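Local coordinates for protein diacylglycerol kinase (Bacillus anthracis, PDB 3S40) that probably phosphorylates diacylglycerol to phosphatidic acid, as diacylglycerol kinases do, at residues Glu59-Val64 and Asn81-Leu86. Sequence-based numbering, arbitrary orientation.
Sequences EFASKV and NGLAPL
The methyl group of Ala61 meets one methyl from each of two leucines, Leu83 and Leu86, and this small apolar cluster is the whole of the contact between segments 59-64 and 81-86. Ala61 CB lies 3.4 Å from Leu86 CD1, tighter than two methyl carbons usually pack, and 4.0 Å from Leu83 CD1. The backbones stay well apart, with the CA atoms of Ala61 and Leu83 separated by 7.2 Å, so each leucine has to span most of the gap while alanine contributes a single carbon. In Leu86, CG lies anti to the carbonyl carbon and CD1 anti to CA (chi2 -173°), which stretches the branch toward Ala61. Alanine suits its place because one short methyl is enough to meet both leucine ends.

Backbone hydrogen bonds shape each side separately. Phe60 O accepts from both Lys63 N (2.8 Å) and Val64 N (3.0 Å), which curls the chain at the end of segment 59-64 and holds Ala61 within the bend. On the partner side, Leu83 to Leu86 form a type I beta turn, closed by Leu86 N to Leu83 O at 2.9 Å. The turn brings both leucines round to the same alanine.

The contact thus joins the C-terminal parts of helices 52-60 and 73-83, as apolar packing between consecutive helices of the alpha/beta catalytic domain. They are linked through strand 66-71, which lies between 11-15 and 91-96 in the four-stranded parallel sheet. Leu83 also packs on Cys57 of the first helix and Phe293 of strand 284-296, Leu86 on Gln58, and Ala61 on Pro90, just before strand 91-96.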
loop_
_atom_site.group_PDB
_atom_site.type_symbol
_atom_site.label_atom_id
_atom_site.label_comp_id
_atom_site.label_asym_id
_atom_site.label_seq_id
_atom_site.Cartn_x
_atom_site.Cartn_y
_atom_site.Cartn_z
ATOM N N GLU A 59 9.709 17.770 -4.447
ATOM C CA GLU A 59 10.349 18.751 -5.304
ATOM C C GLU A 59 9.937 18.593 -6.764
ATOM O O GLU A 59 9.762 19.579 -7.463
ATOM C CB GLU A 59 11.863 18.666 -5.184
ATOM C CG GLU A 59 12.578 19.476 -6.225
ATOM C CD GLU A 59 14.086 19.408 -6.052
ATOM O OE1 GLU A 59 14.540 18.755 -5.081
ATOM O OE2 GLU A 59 14.808 20.006 -6.882
ATOM N N PHE A 60 9.800 17.358 -7.236
ATOM C CA PHE A 60 9.522 17.152 -8.661
ATOM C C PHE A 60 8.052 16.972 -9.012
ATOM O O PHE A 60 7.697 16.911 -10.188
ATOM C CB PHE A 60 10.335 15.982 -9.210
ATOM C CG PHE A 60 11.782 16.312 -9.389
ATOM C CD1 PHE A 60 12.257 16.739 -10.608
ATOM C CD2 PHE A 60 12.663 16.213 -8.321
ATOM C CE1 PHE A 60 13.591 17.040 -10.769
ATOM C CE2 PHE A 60 13.997 16.515 -8.470
ATOM C CZ PHE A 60 14.466 16.933 -9.698
ATOM N N ALA A 61 7.210 16.896 -7.987
ATOM C CA ALA A 61 5.771 16.683 -8.187
ATOM C C ALA A 61 5.123 17.609 -9.227
ATOM O O ALA A 61 4.333 17.159 -10.031
ATOM C CB ALA A 61 5.029 16.738 -6.855
ATOM N N SER A 62 5.469 18.893 -9.236
ATOM C CA SER A 62 4.882 19.807 -10.208
ATOM C C SER A 62 5.699 19.893 -11.495
ATOM O O SER A 62 5.348 20.632 -12.410
ATOM C CB SER A 62 4.725 21.212 -9.616
ATOM O OG SER A 62 5.989 21.849 -9.489
ATOM N N LYS A 63 6.785 19.146 -11.574
ATOM C CA LYS A 63 7.667 19.276 -12.726
ATOM C C LYS A 63 7.666 18.077 -13.659
ATOM O O LYS A 63 8.088 18.202 -14.805
ATOM C CB LYS A 63 9.103 19.585 -12.275
ATOM C CG LYS A 63 9.191 20.746 -11.302
ATOM C CD LYS A 63 10.632 21.224 -11.099
ATOM C CE LYS A 63 11.477 20.220 -10.320
ATOM N NZ LYS A 63 12.808 20.789 -9.933
ATOM N N VAL A 64 7.213 16.917 -13.181
ATOM C CA VAL A 64 7.199 15.722 -14.022
ATOM C C VAL A 64 5.810 15.125 -14.128
ATOM O O VAL A 64 4.928 15.454 -13.351
ATOM C CB VAL A 64 8.167 14.605 -13.517
ATOM C CG1 VAL A 64 9.646 15.015 -13.720
ATOM C CG2 VAL A 64 7.892 14.246 -12.052
ATOM N N ASN A 81 3.521 9.095 1.109
ATOM C CA ASN A 81 3.495 10.217 2.030
ATOM C C ASN A 81 3.994 11.511 1.441
ATOM O O ASN A 81 3.529 12.578 1.810
ATOM C CB ASN A 81 4.280 9.876 3.283
ATOM C CG ASN A 81 3.423 9.194 4.298
ATOM O OD1 ASN A 81 3.020 9.804 5.288
ATOM N ND2 ASN A 81 3.081 7.932 4.035
ATOM N N GLY A 82 4.953 11.416 0.531
ATOM C CA GLY A 82 5.439 12.591 -0.158
ATOM C C GLY A 82 4.372 13.192 -1.047
ATOM O O GLY A 82 4.137 14.391 -1.027
ATOM N N LEU A 83 3.706 12.355 -1.823
ATOM C CA LEU A 83 2.776 12.854 -2.836
ATOM C C LEU A 83 1.382 13.130 -2.307
ATOM O O LEU A 83 0.735 14.101 -2.716
ATOM C CB LEU A 83 2.672 11.855 -3.981
ATOM C CG LEU A 83 3.592 12.016 -5.195
ATOM C CD1 LEU A 83 4.555 13.167 -5.018
ATOM C CD2 LEU A 83 4.320 10.717 -5.508
ATOM N N ALA A 84 0.908 12.273 -1.406
ATOM C CA ALA A 84 -0.509 12.292 -1.061
ATOM C C ALA A 84 -1.040 13.680 -0.657
ATOM O O ALA A 84 -2.127 14.075 -1.080
ATOM C CB ALA A 84 -0.832 11.246 0.005
ATOM N N PRO A 85 -0.286 14.429 0.160
ATOM C CA PRO A 85 -0.873 15.712 0.591
ATOM C C PRO A 85 -0.774 16.857 -0.421
ATOM O O PRO A 85 -1.273 17.944 -0.141
ATOM C CB PRO A 85 -0.105 16.040 1.880
ATOM C CG PRO A 85 1.152 15.258 1.805
ATOM C CD PRO A 85 0.907 14.059 0.939
ATOM N N LEU A 86 -0.185 16.608 -1.584
ATOM C CA LEU A 86 0.047 17.654 -2.566
ATOM C C LEU A 86 -1.141 17.917 -3.479
ATOM O O LEU A 86 -1.914 17.001 -3.792
ATOM C CB LEU A 86 1.258 17.290 -3.436
ATOM C CG LEU A 86 2.551 16.949 -2.689
ATOM C CD1 LEU A 86 3.734 16.775 -3.670
ATOM C CD2 LEU A 86 2.867 18.001 -1.627
#